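PDB 3G9K: capsule biosynthesis protein CapD proenzyme from Bacillus anthracis, which cleaves the poly-gamma-D-glutamate capsule and, as a transpeptidase, joins it through an amide bond to meso-diaminopimelic acid in the peptidoglycan. Local coordinates for residues A[130-135]-A[181-186]; A[44-49]-A[121-126]; A[55-60]-A[125-130]. All coordinates share one frame; numbering follows the deposited sequence.

Contact 1 (A[130-135]-A[181-186])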
ATOM      1  N   TYR A 130       7.910  -9.451 -18.263  1.00 20.25           N
ATOM      2  CA  TYR A 130       7.684 -10.442 -17.194  1.00 20.13           C
ATOM      3  C   TYR A 130       6.415 -11.251 -17.402  1.00 19.86           C
ATOM      4  O   TYR A 130       6.413 -12.441 -17.125  1.00 19.54           O
ATOM      5  CB  TYR A 130       7.675  -9.797 -15.798  1.00 20.41           C
ATOM      6  CG  TYR A 130       9.011  -9.244 -15.338  1.00 20.45           C
ATOM      7  CD1 TYR A 130      10.144 -10.059 -15.248  1.00 23.10           C
ATOM      8  CD2 TYR A 130       9.131  -7.925 -14.936  1.00 21.86           C
ATOM      9  CE1 TYR A 130      11.368  -9.552 -14.818  1.00 21.15           C
ATOM     10  CE2 TYR A 130      10.329  -7.420 -14.513  1.00 20.97           C
ATOM     11  CZ  TYR A 130      11.452  -8.231 -14.456  1.00 23.28           C
ATOM     12  OH  TYR A 130      12.658  -7.702 -14.032  1.00 25.14           O
ATOM     13  N   ALA A 131       5.369 -10.637 -17.951  1.00 20.61           N
ATOM     14  CA  ALA A 131       4.145 -11.379 -18.321  1.00 20.74           C
ATOM     15  C   ALA A 131       4.456 -12.399 -19.438  1.00 21.85           C
ATOM     16  O   ALA A 131       4.121 -13.555 -19.328  1.00 21.28           O
ATOM     17  CB  ALA A 131       3.042 -10.427 -18.771  1.00 20.20           C
ATOM     18  N   GLU A 132       5.144 -11.943 -20.477  1.00 23.29           N
ATOM     19  CA  GLU A 132       5.315 -12.721 -21.692  1.00 24.48           C
ATOM     20  C   GLU A 132       6.438 -13.726 -21.561  1.00 25.27           C
ATOM     21  O   GLU A 132       6.277 -14.881 -21.963  1.00 24.46           O
ATOM     22  CB  GLU A 132       5.646 -11.826 -22.879  1.00 25.26           C
ATOM     23  CG  GLU A 132       5.618 -12.562 -24.196  1.00 28.99           C
ATOM     24  CD  GLU A 132       4.381 -12.244 -25.013  1.00 37.10           C
ATOM     25  OE1 GLU A 132       4.280 -11.073 -25.462  1.00 42.04           O
ATOM     26  OE2 GLU A 132       3.524 -13.159 -25.218  1.00 38.96           O
ATOM     27  N   LYS A 133       7.574 -13.264 -21.020  1.00 25.61           N
ATOM     28  CA  LYS A 133       8.756 -14.106 -20.865  1.00 27.09           C
ATOM     29  C   LYS A 133       8.767 -14.876 -19.552  1.00 26.92           C
ATOM     30  O   LYS A 133       9.387 -15.925 -19.468  1.00 27.66           O
ATOM     31  CB  LYS A 133      10.033 -13.274 -20.993  1.00 28.06           C
ATOM     32  CG  LYS A 133      10.119 -12.408 -22.245  1.00 30.85           C
ATOM     33  CD  LYS A 133      10.192 -13.203 -23.502  1.00 34.88           C
ATOM     34  CE  LYS A 133      10.446 -12.309 -24.720  1.00 35.27           C
ATOM     35  NZ  LYS A 133      11.833 -11.699 -24.730  1.00 39.99           N
ATOM     36  N   GLY A 134       8.132 -14.333 -18.511  1.00 26.32           N
ATOM     37  CA  GLY A 134       8.024 -15.033 -17.244  1.00 25.55           C
ATOM     38  C   GLY A 134       8.910 -14.433 -16.172  1.00 24.40           C
ATOM     39  O   GLY A 134       9.709 -13.542 -16.439  1.00 23.05           O
ATOM     40  N   PHE A 135       8.724 -14.914 -14.945  1.00 24.45           N
ATOM     41  CA  PHE A 135       9.584 -14.561 -13.813  1.00 25.03           C
ATOM     42  C   PHE A 135       9.605 -15.731 -12.837  1.00 25.30           C
ATOM     43  O   PHE A 135       8.720 -16.568 -12.852  1.00 24.52           O
ATOM     44  CB  PHE A 135       9.065 -13.306 -13.104  1.00 23.99           C
ATOM     45  CG  PHE A 135       7.825 -13.540 -12.330  1.00 23.45           C
ATOM     46  CD1 PHE A 135       7.868 -13.726 -10.945  1.00 25.22           C
ATOM     47  CD2 PHE A 135       6.603 -13.581 -12.968  1.00 23.07           C
ATOM     48  CE1 PHE A 135       6.721 -13.959 -10.222  1.00 22.28           C
ATOM     49  CE2 PHE A 135       5.454 -13.812 -12.251  1.00 21.92           C
ATOM     50  CZ  PHE A 135       5.517 -14.031 -10.877  1.00 21.45           C
ATOM     51  N   THR A 181      -3.360  -8.565 -22.668  1.00 17.67           N
ATOM     52  CA  THR A 181      -4.093  -7.434 -22.129  1.00 17.02           C
ATOM     53  C   THR A 181      -3.195  -6.222 -22.003  1.00 17.23           C
ATOM     54  O   THR A 181      -3.578  -5.114 -22.386  1.00 16.07           O
ATOM     55  CB  THR A 181      -4.769  -7.770 -20.765  1.00 16.59           C
ATOM     56  OG1 THR A 181      -5.641  -8.902 -20.947  1.00 18.14           O
ATOM     57  CG2 THR A 181      -5.582  -6.531 -20.136  1.00 15.79           C
ATOM     58  N   LEU A 182      -2.023  -6.423 -21.413  1.00 16.74           N
ATOM     59  CA  LEU A 182      -1.083  -5.317 -21.212  1.00 17.07           C
ATOM     60  C   LEU A 182      -0.628  -4.725 -22.588  1.00 17.54           C
ATOM     61  O   LEU A 182      -0.512  -3.521 -22.734  1.00 16.91           O
ATOM     62  CB  LEU A 182       0.119  -5.775 -20.379  1.00 17.16           C
ATOM     63  CG  LEU A 182      -0.130  -6.185 -18.929  1.00 15.61           C
ATOM     64  CD1 LEU A 182       1.140  -6.603 -18.246  1.00 16.37           C
ATOM     65  CD2 LEU A 182      -0.788  -5.019 -18.086  1.00 14.21           C
ATOM     66  N   LYS A 183      -0.394  -5.572 -23.575  1.00 18.43           N
ATOM     67  CA  LYS A 183      -0.049  -5.074 -24.909  1.00 18.84           C
ATOM     68  C   LYS A 183      -1.192  -4.263 -25.517  1.00 20.02           C
ATOM     69  O   LYS A 183      -0.952  -3.250 -26.178  1.00 20.02           O
ATOM     70  CB  LYS A 183       0.376  -6.245 -25.810  1.00 19.47           C
ATOM     71  CG  LYS A 183       1.770  -6.736 -25.458  1.00 19.73           C
ATOM     72  CD  LYS A 183       2.090  -8.092 -26.093  1.00 21.45           C
ATOM     73  CE  LYS A 183       3.560  -8.274 -26.233  1.00 25.88           C
ATOM     74  NZ  LYS A 183       3.871  -9.411 -27.172  1.00 29.16           N
ATOM     75  N   LYS A 184      -2.454  -4.646 -25.238  1.00 20.26           N
ATOM     76  CA  LYS A 184      -3.614  -3.881 -25.730  1.00 20.31           C
ATOM     77  C   LYS A 184      -3.681  -2.510 -25.099  1.00 19.98           C
ATOM     78  O   LYS A 184      -3.959  -1.523 -25.758  1.00 19.07           O
ATOM     79  CB  LYS A 184      -4.933  -4.631 -25.455  1.00 21.10           C
ATOM     80  CG  LYS A 184      -6.102  -4.197 -26.386  1.00 21.19           C
ATOM     81  CD  LYS A 184      -7.280  -5.149 -26.221  1.00 22.23           C
ATOM     82  CE  LYS A 184      -8.349  -5.001 -27.299  1.00 23.79           C
ATOM     83  NZ  LYS A 184      -9.104  -3.751 -27.303  1.00 23.42           N
ATOM     84  N   ILE A 185      -3.447  -2.465 -23.800  1.00 19.07           N
ATOM     85  CA  ILE A 185      -3.367  -1.201 -23.074  1.00 17.91           C
ATOM     86  C   ILE A 185      -2.163  -0.373 -23.613  1.00 17.53           C
ATOM     87  O   ILE A 185      -2.252   0.849 -23.751  1.00 17.63           O
ATOM     88  CB  ILE A 185      -3.202  -1.470 -21.563  1.00 18.90           C
ATOM     89  CG1 ILE A 185      -4.472  -2.056 -20.958  1.00 17.64           C
ATOM     90  CG2 ILE A 185      -2.771  -0.215 -20.815  1.00 17.09           C
ATOM     91  CD1 ILE A 185      -4.283  -2.638 -19.569  1.00 16.98           C
ATOM     92  N   GLN A 186      -1.046  -1.043 -23.882  1.00 17.01           N
ATOM     93  CA  GLN A 186       0.163  -0.373 -24.406  1.00 18.57           C
ATOM     94  C   GLN A 186      -0.170   0.313 -25.750  1.00 19.52           C
ATOM     95  O   GLN A 186       0.245   1.448 -25.981  1.00 19.96           O
ATOM     96  CB  GLN A 186       1.307  -1.346 -24.554  1.00 18.19           C
ATOM     97  CG  GLN A 186       2.613  -0.733 -25.105  1.00 18.60           C
ATOM     98  CD  GLN A 186       3.648  -1.787 -25.237  1.00 17.16           C
ATOM     99  OE1 GLN A 186       3.414  -2.781 -25.903  1.00 21.06           O
ATOM    100  NE2 GLN A 186       4.790  -1.605 -24.583  1.00 17.63           N
TER
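Glu132 and Lys183 form a salt bridge between helix 120-133 and helix 176-188. The bonding atoms are Glu132 OE1 and Lys183 NZ, modelled 2.4 Å apart. That separation is very short, so its exact value is doubtful, although the pairing of the charges is clear. The two side chains meet at about a right angle. Glu132 sends CG away from its backbone N (chi1 -171°) and then bends at chi2, which swings the carboxylate over to the neighbouring helix. Lys183 is extended beyond CG and covers the rest of the distance.

The apolar part of the contact is small. Ala131 CB faces Leu182 CD1 at 4.3 Å, and both residues are buried. It is also where the two backbones come nearest, with Ala131 CA and Leu182 CA 8.5 Å apart. The packing continues past the two segments. Leu182 also leans on Ile128, one turn back on helix 120-133, and on Val57 of helix 44-58. This is helix-helix packing within the gamma-glutamyltransferase family domain.

Backbone bonds set the end of helix 120-133. Gly134 N makes a weak hydrogen bond to Tyr130 O, and Gly134 then turns out of the helix with positive phi (107°). Its backbone angles suit glycine, because a CB would press on the preceding carbonyl O. Phe135 goes on to pair with Leu173 in a two-stranded antiparallel sheet.

The chemistry thus falls into two layers, an alanine-leucine touch in the interior and an ion pair nearer the solvent. There the two charges probably add modestly to the attraction between the helices.

Contact 2 (A[44-49]-A[121-126])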
ATOM      1  N   ALA A  44      10.517  10.280 -10.527  1.00 22.89           N
ATOM      2  CA  ALA A  44       9.864   9.396  -9.533  1.00 22.81           C
ATOM      3  C   ALA A  44       8.536   8.875 -10.074  1.00 22.66           C
ATOM      4  O   ALA A  44       8.222   7.693  -9.890  1.00 21.27           O
ATOM      5  CB  ALA A  44       9.661  10.118  -8.198  1.00 22.70           C
ATOM      6  N   VAL A  45       7.781   9.742 -10.769  1.00 22.61           N
ATOM      7  CA  VAL A  45       6.450   9.364 -11.319  1.00 22.35           C
ATOM      8  C   VAL A  45       6.597   8.296 -12.388  1.00 22.56           C
ATOM      9  O   VAL A  45       5.946   7.254 -12.319  1.00 21.21           O
ATOM     10  CB  VAL A  45       5.642  10.583 -11.782  1.00 23.63           C
ATOM     11  CG1 VAL A  45       4.317  10.208 -12.500  1.00 22.72           C
ATOM     12  CG2 VAL A  45       5.327  11.430 -10.596  1.00 21.26           C
ATOM     13  N   ASP A  46       7.456   8.520 -13.363  1.00 21.02           N
ATOM     14  CA  ASP A  46       7.716   7.469 -14.362  1.00 21.65           C
ATOM     15  C   ASP A  46       8.116   6.106 -13.783  1.00 20.20           C
ATOM     16  O   ASP A  46       7.604   5.042 -14.188  1.00 20.06           O
ATOM     17  CB  ASP A  46       8.792   7.960 -15.303  1.00 22.51           C
ATOM     18  CG  ASP A  46       8.292   9.044 -16.240  1.00 25.35           C
ATOM     19  OD1 ASP A  46       7.082   9.360 -16.249  1.00 25.43           O
ATOM     20  OD2 ASP A  46       9.125   9.561 -16.991  1.00 28.50           O
ATOM     21  N   ALA A  47       9.065   6.116 -12.850  1.00 18.97           N
ATOM     22  CA  ALA A  47       9.439   4.909 -12.130  1.00 18.23           C
ATOM     23  C   ALA A  47       8.261   4.288 -11.367  1.00 17.39           C
ATOM     24  O   ALA A  47       8.163   3.082 -11.281  1.00 17.78           O
ATOM     25  CB  ALA A  47      10.599   5.189 -11.168  1.00 17.51           C
ATOM     26  N   ALA A  48       7.403   5.109 -10.778  1.00 16.05           N
ATOM     27  CA  ALA A  48       6.253   4.605 -10.011  1.00 16.08           C
ATOM     28  C   ALA A  48       5.239   3.862 -10.921  1.00 15.67           C
ATOM     29  O   ALA A  48       4.642   2.865 -10.530  1.00 13.78           O
ATOM     30  CB  ALA A  48       5.544   5.786  -9.285  1.00 15.22           C
ATOM     31  N   ILE A  49       5.090   4.332 -12.154  1.00 16.27           N
ATOM     32  CA  ILE A  49       4.193   3.693 -13.106  1.00 16.29           C
ATOM     33  C   ILE A  49       4.772   2.357 -13.501  1.00 16.53           C
ATOM     34  O   ILE A  49       4.059   1.324 -13.561  1.00 17.49           O
ATOM     35  CB  ILE A  49       3.976   4.564 -14.377  1.00 17.32           C
ATOM     36  CG1 ILE A  49       3.162   5.799 -14.010  1.00 16.77           C
ATOM     37  CG2 ILE A  49       3.350   3.724 -15.487  1.00 16.69           C
ATOM     38  CD1 ILE A  49       3.141   6.962 -15.055  1.00 16.24           C
ATOM     39  N   GLY A 121       4.021   3.945 -23.460  1.00 21.25           N
ATOM     40  CA  GLY A 121       4.383   2.668 -24.002  1.00 20.36           C
ATOM     41  C   GLY A 121       5.626   2.091 -23.381  1.00 20.73           C
ATOM     42  O   GLY A 121       5.669   0.961 -23.004  1.00 22.47           O
ATOM     43  N   GLU A 122       6.648   2.902 -23.297  1.00 20.77           N
ATOM     44  CA  GLU A 122       7.931   2.500 -22.717  1.00 21.72           C
ATOM     45  C   GLU A 122       7.802   2.012 -21.273  1.00 21.05           C
ATOM     46  O   GLU A 122       8.453   1.058 -20.855  1.00 22.68           O
ATOM     47  CB  GLU A 122       8.917   3.676 -22.663  1.00 22.48           C
ATOM     48  CG  GLU A 122       9.332   4.283 -23.945  1.00 25.00           C
ATOM     49  CD  GLU A 122      10.305   5.461 -23.755  1.00 25.14           C
ATOM     50  OE1 GLU A 122      10.855   5.659 -22.637  1.00 31.68           O
ATOM     51  OE2 GLU A 122      10.532   6.189 -24.723  1.00 30.18           O
ATOM     52  N   LEU A 123       6.994   2.721 -20.507  1.00 18.54           N
ATOM     53  CA  LEU A 123       6.779   2.410 -19.101  1.00 18.65           C
ATOM     54  C   LEU A 123       6.049   1.083 -18.817  1.00 18.63           C
ATOM     55  O   LEU A 123       6.278   0.490 -17.769  1.00 18.19           O
ATOM     56  CB  LEU A 123       6.046   3.571 -18.478  1.00 18.35           C
ATOM     57  CG  LEU A 123       6.697   4.954 -18.635  1.00 19.85           C
ATOM     58  CD1 LEU A 123       5.824   6.027 -17.956  1.00 17.08           C
ATOM     59  CD2 LEU A 123       8.149   5.037 -18.072  1.00 18.11           C
ATOM     60  N   LEU A 124       5.229   0.598 -19.776  1.00 18.20           N
ATOM     61  CA  LEU A 124       4.517  -0.671 -19.633  1.00 19.18           C
ATOM     62  C   LEU A 124       5.371  -1.844 -20.029  1.00 19.75           C
ATOM     63  O   LEU A 124       5.070  -2.970 -19.667  1.00 18.60           O
ATOM     64  CB  LEU A 124       3.223  -0.657 -20.471  1.00 19.93           C
ATOM     65  CG  LEU A 124       1.968  -0.137 -19.758  1.00 22.06           C
ATOM     66  CD1 LEU A 124       2.134   1.277 -19.334  1.00 25.10           C
ATOM     67  CD2 LEU A 124       0.716  -0.276 -20.662  1.00 22.96           C
ATOM     68  N   GLN A 125       6.448  -1.586 -20.781  1.00 20.95           N
ATOM     69  CA  GLN A 125       7.204  -2.667 -21.375  1.00 20.72           C
ATOM     70  C   GLN A 125       7.866  -3.600 -20.360  1.00 20.38           C
ATOM     71  O   GLN A 125       7.847  -4.792 -20.551  1.00 19.88           O
ATOM     72  CB  GLN A 125       8.234  -2.163 -22.419  1.00 20.88           C
ATOM     73  CG  GLN A 125       8.754  -3.272 -23.319  1.00 21.11           C
ATOM     74  CD  GLN A 125       7.688  -3.825 -24.239  1.00 19.90           C
ATOM     75  OE1 GLN A 125       6.963  -3.076 -24.888  1.00 22.88           O
ATOM     76  NE2 GLN A 125       7.590  -5.113 -24.297  1.00 19.99           N
ATOM     77  N   PRO A 126       8.490  -3.074 -19.301  1.00 20.51           N
ATOM     78  CA  PRO A 126       9.058  -4.076 -18.374  1.00 20.22           C
ATOM     79  C   PRO A 126       8.043  -5.094 -17.805  1.00 20.02           C
ATOM     80  O   PRO A 126       8.329  -6.279 -17.724  1.00 18.77           O
ATOM     81  CB  PRO A 126       9.663  -3.208 -17.278  1.00 20.26           C
ATOM     82  CG  PRO A 126       9.994  -1.933 -17.971  1.00 21.73           C
ATOM     83  CD  PRO A 126       8.800  -1.712 -18.871  1.00 20.33           C
TER
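Asp46 uses both carboxylate oxygens to hold the chain just ahead of helix 120-133, while its own helix packs on Leu123 of that same helix. OD1 accepts a hydrogen bond from the backbone N of Ser117, and OD2 accepts one from the backbone N of Leu118. Two N-H groups from consecutive residues therefore fix the rotation of the carboxylate. They also satisfy a charged group that is buried.

Leu123 fits against this site from the other side of the contact. Its two methyl groups share the work. CD1 comes 4.0 Å from Asp46 OD1, a plain van der Waals touch. CD2 lies over the backbone instead, 3.9 Å from Asp46 O. CG of Leu123 stands opposite the carbonyl carbon (chi1 -55°), which carries the fork out from its helix towards helix 44-58.

Ile49 completes the apolar patch one turn further on. Its CG2 touches Leu123 CB at 4.0 Å and also comes near CD1 of the leucine. Its CD1 meets Leu123 CD1 at 4.1 Å. The two side chains cross obliquely. The backbones are close here, with 6.7 Å between Ile49 CA and Leu123 CA. All three touching residues are buried.

His112 of helix 104-115 packs on both Ile49 and Leu123 and covers the patch. On another face of helix 44-58, Ala47 and Ala48 pack on Ile6 of the other polypeptide chain.

The arrangement is a buried helix-helix packing, with an aspartate on one helix accepting N-H groups from the turn just before helix 120-133. It belongs to the helical part of the gamma-glutamyltransferase fold, a member of the Ntn hydrolase clan.

Contact 3 (A[55-60]-A[125-130])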
ATOM      1  N   LEU A  55       4.650  -4.906 -10.308  1.00 14.28           N
ATOM      2  CA  LEU A  55       4.071  -5.466  -9.095  1.00 14.46           C
ATOM      3  C   LEU A  55       2.781  -6.190  -9.453  1.00 14.32           C
ATOM      4  O   LEU A  55       2.542  -7.301  -8.954  1.00 15.57           O
ATOM      5  CB  LEU A  55       3.848  -4.383  -8.031  1.00 14.14           C
ATOM      6  CG  LEU A  55       5.117  -3.936  -7.290  1.00 14.68           C
ATOM      7  CD1 LEU A  55       4.758  -2.717  -6.480  1.00 15.55           C
ATOM      8  CD2 LEU A  55       5.721  -5.058  -6.446  1.00 17.17           C
ATOM      9  N   GLY A  56       1.986  -5.628 -10.362  1.00 14.03           N
ATOM     10  CA  GLY A  56       0.747  -6.294 -10.828  1.00 14.66           C
ATOM     11  C   GLY A  56       1.033  -7.603 -11.521  1.00 16.36           C
ATOM     12  O   GLY A  56       0.198  -8.535 -11.576  1.00 18.35           O
ATOM     13  N   VAL A  57       2.229  -7.708 -12.078  1.00 15.87           N
ATOM     14  CA  VAL A  57       2.610  -8.962 -12.757  1.00 14.84           C
ATOM     15  C   VAL A  57       3.292  -9.962 -11.820  1.00 16.50           C
ATOM     16  O   VAL A  57       2.939 -11.141 -11.770  1.00 18.10           O
ATOM     17  CB  VAL A  57       3.521  -8.661 -13.975  1.00 15.82           C
ATOM     18  CG1 VAL A  57       4.075  -9.952 -14.533  1.00 13.90           C
ATOM     19  CG2 VAL A  57       2.745  -7.896 -15.051  1.00 16.38           C
ATOM     20  N   VAL A  58       4.289  -9.508 -11.079  1.00 16.45           N
ATOM     21  CA  VAL A  58       5.134 -10.417 -10.310  1.00 17.06           C
ATOM     22  C   VAL A  58       4.665 -10.584  -8.864  1.00 16.73           C
ATOM     23  O   VAL A  58       5.087 -11.528  -8.165  1.00 18.27           O
ATOM     24  CB  VAL A  58       6.642  -9.963 -10.348  1.00 17.83           C
ATOM     25  CG1 VAL A  58       7.137  -9.830 -11.807  1.00 15.57           C
ATOM     26  CG2 VAL A  58       6.843  -8.629  -9.582  1.00 16.09           C
ATOM     27  N   GLU A  59       3.862  -9.643  -8.382  1.00 17.61           N
ATOM     28  CA  GLU A  59       3.312  -9.720  -7.042  1.00 17.51           C
ATOM     29  C   GLU A  59       1.779  -9.700  -7.131  1.00 17.12           C
ATOM     30  O   GLU A  59       1.115  -8.978  -6.417  1.00 16.05           O
ATOM     31  CB  GLU A  59       3.807  -8.564  -6.183  1.00 17.96           C
ATOM     32  CG  GLU A  59       3.639  -8.874  -4.740  1.00 17.92           C
ATOM     33  CD  GLU A  59       3.930  -7.685  -3.844  1.00 20.69           C
ATOM     34  OE1 GLU A  59       3.479  -6.566  -4.172  1.00 18.15           O
ATOM     35  OE2 GLU A  59       4.609  -7.889  -2.819  1.00 25.73           O
ATOM     36  N   LEU A  60       1.276 -10.515  -8.045  1.00 18.54           N
ATOM     37  CA  LEU A  60      -0.104 -10.492  -8.543  1.00 19.12           C
ATOM     38  C   LEU A  60      -1.193 -10.764  -7.522  1.00 19.65           C
ATOM     39  O   LEU A  60      -2.350 -10.321  -7.698  1.00 19.90           O
ATOM     40  CB  LEU A  60      -0.202 -11.476  -9.712  1.00 19.75           C
ATOM     41  CG  LEU A  60       0.031 -12.952  -9.358  1.00 18.96           C
ATOM     42  CD1 LEU A  60      -1.371 -13.666  -9.360  1.00 20.58           C
ATOM     43  CD2 LEU A  60       1.006 -13.647 -10.294  1.00 19.05           C
ATOM     44  N   GLN A 125       6.448  -1.586 -20.781  1.00 20.95           N
ATOM     45  CA  GLN A 125       7.204  -2.667 -21.375  1.00 20.72           C
ATOM     46  C   GLN A 125       7.866  -3.600 -20.360  1.00 20.38           C
ATOM     47  O   GLN A 125       7.847  -4.792 -20.551  1.00 19.88           O
ATOM     48  CB  GLN A 125       8.234  -2.163 -22.419  1.00 20.88           C
ATOM     49  CG  GLN A 125       8.754  -3.272 -23.319  1.00 21.11           C
ATOM     50  CD  GLN A 125       7.688  -3.825 -24.239  1.00 19.90           C
ATOM     51  OE1 GLN A 125       6.963  -3.076 -24.888  1.00 22.88           O
ATOM     52  NE2 GLN A 125       7.590  -5.113 -24.297  1.00 19.99           N
ATOM     53  N   PRO A 126       8.490  -3.074 -19.301  1.00 20.51           N
ATOM     54  CA  PRO A 126       9.058  -4.076 -18.374  1.00 20.22           C
ATOM     55  C   PRO A 126       8.043  -5.094 -17.805  1.00 20.02           C
ATOM     56  O   PRO A 126       8.329  -6.279 -17.724  1.00 18.77           O
ATOM     57  CB  PRO A 126       9.663  -3.208 -17.278  1.00 20.26           C
ATOM     58  CG  PRO A 126       9.994  -1.933 -17.971  1.00 21.73           C
ATOM     59  CD  PRO A 126       8.800  -1.712 -18.871  1.00 20.33           C
ATOM     60  N   ALA A 127       6.870  -4.606 -17.409  1.00 19.56           N
ATOM     61  CA  ALA A 127       5.806  -5.483 -16.935  1.00 18.92           C
ATOM     62  C   ALA A 127       5.418  -6.502 -18.010  1.00 18.59           C
ATOM     63  O   ALA A 127       5.302  -7.675 -17.712  1.00 19.93           O
ATOM     64  CB  ALA A 127       4.600  -4.687 -16.537  1.00 17.84           C
ATOM     65  N   ILE A 128       5.247  -6.034 -19.245  1.00 18.01           N
ATOM     66  CA  ILE A 128       4.880  -6.856 -20.371  1.00 18.16           C
ATOM     67  C   ILE A 128       5.903  -7.974 -20.549  1.00 18.48           C
ATOM     68  O   ILE A 128       5.519  -9.092 -20.797  1.00 18.58           O
ATOM     69  CB  ILE A 128       4.709  -6.024 -21.673  1.00 16.86           C
ATOM     70  CG1 ILE A 128       3.448  -5.142 -21.624  1.00 18.17           C
ATOM     71  CG2 ILE A 128       4.667  -6.907 -22.885  1.00 19.55           C
ATOM     72  CD1 ILE A 128       3.415  -4.083 -22.751  1.00 17.96           C
ATOM     73  N   ASN A 129       7.199  -7.669 -20.382  1.00 19.75           N
ATOM     74  CA  ASN A 129       8.266  -8.670 -20.548  1.00 20.26           C
ATOM     75  C   ASN A 129       8.170  -9.808 -19.520  1.00 20.73           C
ATOM     76  O   ASN A 129       8.303 -10.992 -19.845  1.00 19.99           O
ATOM     77  CB  ASN A 129       9.650  -7.994 -20.433  1.00 21.69           C
ATOM     78  CG  ASN A 129       9.992  -7.068 -21.618  1.00 24.32           C
ATOM     79  OD1 ASN A 129      10.913  -6.231 -21.501  1.00 29.81           O
ATOM     80  ND2 ASN A 129       9.281  -7.211 -22.738  1.00 25.92           N
ATOM     81  N   TYR A 130       7.910  -9.451 -18.263  1.00 20.25           N
ATOM     82  CA  TYR A 130       7.684 -10.442 -17.194  1.00 20.13           C
ATOM     83  C   TYR A 130       6.415 -11.251 -17.402  1.00 19.86           C
ATOM     84  O   TYR A 130       6.413 -12.441 -17.125  1.00 19.54           O
ATOM     85  CB  TYR A 130       7.675  -9.797 -15.798  1.00 20.41           C
ATOM     86  CG  TYR A 130       9.011  -9.244 -15.338  1.00 20.45           C
ATOM     87  CD1 TYR A 130      10.144 -10.059 -15.248  1.00 23.10           C
ATOM     88  CD2 TYR A 130       9.131  -7.925 -14.936  1.00 21.86           C
ATOM     89  CE1 TYR A 130      11.368  -9.552 -14.818  1.00 21.15           C
ATOM     90  CE2 TYR A 130      10.329  -7.420 -14.513  1.00 20.97           C
ATOM     91  CZ  TYR A 130      11.452  -8.231 -14.456  1.00 23.28           C
ATOM     92  OH  TYR A 130      12.658  -7.702 -14.032  1.00 25.14           O
TER
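Val57 overlaps Ala127 and the base of Tyr130, with one methyl group for each. CG2 reaches Ala127, where it lies 3.7 Å from Ala127 O and 4.0 Å from Ala127 CB. CG1 turns to the next turn of the helix and sits 3.8 Å from Tyr130 CB. This division follows from chi1 of 171°, which sets CG1 opposite the backbone N and CG2 opposite the carbonyl carbon. The valine thus straddles two residues that lie three apart on helix 120-133. The backbones are close as well, with Val57 CA only 6.3 Å from Ala127 CA. Alanine presents a small side chain at this nearest point.

Val58 adds a second touch on the tyrosine. Its CG1 is 4.0 Å from Tyr130 CB and meets the start of the ring at a slant. The remainder of the ring runs on to helix 28-39. There the phenol OH makes a weak hydrogen bond to Glu33 OE2, and Leu29 packs on the side chain.

The contact joins the C-terminal end of helix 44-58 to the middle and later part of helix 120-133. The two helices run in the same general direction, as part of the alpha-helical packing of this gamma-glutamyltranspeptidase relative. Across the segments the contact is wholly van der Waals packing, and three of its four touching residues are buried.

Phe135 of strand 135-136 also touches both Val58 and Tyr130. Glu59 N hydrogen-bonds to Leu55 O at 2.7 Å as helix 44-58 ends. Beyond that point Glu59 OE1 is hydrogen-bonded to Thr2 OG1 of the other polypeptide chain, and Leu60 packs on Phe34 of that chain.

Helix 120-133 runs through all three contacts. Contacts 2 and 3 pair it with the start and the end of helix 44-58, and their centres are about 11 Å apart. Contact 1 pairs it with helix 176-188, and its centre lies about 7 Å from that of contact 3 and about 13 Å from that of contact 2. Along the chain, contacts 2 and 3 close on overlapping segments before contact 1 opens. Gln186 probably ties helix 176-188 back to Gln125 and Gly121 by hydrogen bonds. The three helices thus form one packed group in this chain, one of the two polypeptides made from a single precursor, and the other polypeptide partly borders it.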